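Local coordinates for uncharacterized lipoprotein GfcB (Escherichia coli K12, PDB 2IN5) that is of unknown function but, as a membrane lipoprotein and group 4 capsule protein B homolog, probably takes part in making capsular polysaccharide, at residues 4-8 with 9-13. Residues are numbered along the deposited sequence; the frame is centred on the assembly and turned at random.
Sequences SQQSM and VDTFR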
# COMPACT_ATOMS: atom_id res chain seq x y z
N SER A 4 -7.75 -9.14 -15.10
CA SER A 4 -6.59 -8.47 -14.52
C SER A 4 -6.64 -6.98 -14.82
O SER A 4 -7.08 -6.57 -15.90
CB SER A 4 -5.29 -9.07 -15.07
OG SER A 4 -5.19 -8.91 -16.47
N GLN A 5 -6.19 -6.18 -13.86
CA GLN A 5 -6.18 -4.74 -14.02
C GLN A 5 -4.73 -4.30 -14.16
O GLN A 5 -3.81 -5.06 -13.89
CB GLN A 5 -6.80 -4.06 -12.79
CG GLN A 5 -7.98 -4.79 -12.16
CD GLN A 5 -8.47 -4.09 -10.88
OE1 GLN A 5 -9.33 -3.22 -10.93
NE2 GLN A 5 -7.89 -4.46 -9.75
N GLN A 6 -4.52 -3.06 -14.59
CA GLN A 6 -3.17 -2.54 -14.76
C GLN A 6 -3.03 -1.28 -13.88
O GLN A 6 -3.63 -0.26 -14.19
CB GLN A 6 -2.92 -2.21 -16.24
CG GLN A 6 -1.47 -1.99 -16.65
CD GLN A 6 -0.56 -3.14 -16.24
OE1 GLN A 6 -1.00 -4.29 -16.17
NE2 GLN A 6 0.70 -2.83 -15.98
N SER A 7 -2.27 -1.36 -12.80
CA SER A 7 -2.10 -0.20 -11.92
C SER A 7 -0.97 0.68 -12.43
O SER A 7 -0.12 0.23 -13.20
CB SER A 7 -1.77 -0.63 -10.48
OG SER A 7 -0.45 -1.14 -10.37
N MSE A 8 -0.98 1.94 -12.00
CA MSE A 8 0.05 2.89 -12.40
C MSE A 8 1.39 2.49 -11.85
O MSE A 8 2.42 2.69 -12.48
CB MSE A 8 -0.27 4.30 -11.88
CG MSE A 8 -1.45 4.99 -12.53
SE MSE A 8 -1.27 6.87 -12.18
CE MSE A 8 -2.79 7.55 -13.12
N VAL A 9 1.40 1.94 -10.65
CA VAL A 9 2.67 1.55 -10.07
C VAL A 9 3.32 0.46 -10.92
O VAL A 9 4.50 0.56 -11.23
CB VAL A 9 2.50 1.08 -8.62
CG1 VAL A 9 3.76 0.37 -8.13
CG2 VAL A 9 2.23 2.29 -7.73
N ASP A 10 2.57 -0.55 -11.30
CA ASP A 10 3.13 -1.62 -12.11
C ASP A 10 3.59 -1.13 -13.47
O ASP A 10 4.67 -1.49 -13.93
CB ASP A 10 2.12 -2.74 -12.28
CG ASP A 10 1.86 -3.48 -11.00
OD1 ASP A 10 2.85 -3.91 -10.36
OD2 ASP A 10 0.68 -3.62 -10.61
N THR A 11 2.77 -0.32 -14.11
CA THR A 11 3.08 0.21 -15.42
C THR A 11 4.35 1.07 -15.45
O THR A 11 5.24 0.85 -16.28
CB THR A 11 1.92 1.03 -15.96
OG1 THR A 11 0.84 0.15 -16.27
CG2 THR A 11 2.32 1.80 -17.20
N PHE A 12 4.44 2.05 -14.55
CA PHE A 12 5.59 2.93 -14.49
C PHE A 12 6.81 2.26 -13.88
O PHE A 12 7.94 2.65 -14.16
CB PHE A 12 5.22 4.21 -13.74
CG PHE A 12 4.35 5.13 -14.55
CD1 PHE A 12 4.92 6.13 -15.34
CD2 PHE A 12 2.98 4.96 -14.58
CE1 PHE A 12 4.14 6.93 -16.16
CE2 PHE A 12 2.17 5.77 -15.40
CZ PHE A 12 2.76 6.75 -16.19
N ARG A 13 6.58 1.23 -13.08
CA ARG A 13 7.68 0.50 -12.47
C ARG A 13 8.33 -0.36 -13.55
O ARG A 13 9.56 -0.44 -13.64
CB ARG A 13 7.16 -0.39 -11.33
CG ARG A 13 8.23 -1.22 -10.62
CD ARG A 13 7.64 -1.85 -9.36
NE ARG A 13 6.49 -2.69 -9.67
CZ ARG A 13 6.56 -3.99 -9.94
NH1 ARG A 13 7.73 -4.61 -9.91
NH2 ARG A 13 5.46 -4.67 -10.26
O HOH W 1 -1.27 -3.82 -12.40
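Ser7 and Asp10 meet where the chain enters helix 8-18. Ser7 OG accepts the backbone N-H of Asp10 at 3.2 Å, almost straight at 167°, while Asp10 OD2 comes within 2.7 Å of the same OG. One short polar side chain thus serves a first-turn amide that has no earlier helical carbonyl to use. A chi1 of 72° turns the hydroxyl toward the first turn.

One residue on, Thr11 N donates to Ser7 O at 3.1 Å, and Phe12 N to Met8 O at 3.0 Å; that second carbonyl oxygen also lies at the edge of the Phe12 ring, in its plane. Ser7, directly before the helix, is its N-cap by virtue of the side-chain bond to Asp10 N. Gln6, long enough to fold back at chi2 (53°), brings its NE2 to Thr11 OG1 at 3.0 Å with the hydroxyl oxygen in the amide plane. An alanine here has no amide to offer, and the loop would probably be less tightly tied to the first turn.

Further out, Asp10 uses both carboxylate oxygens: a water that accepts from Ser7 N donates to OD2 and to Gln5 O, whereas Arg13 NH2 donates to OD1 at 2.7 Å in a salt bridge. Arg13 NH1 hydrogen-bonds Ser63 O. Thr11 OG1 also hydrogen-bonds Pro33 O of the second subunit, whose Phe12 ring meets Phe12 here.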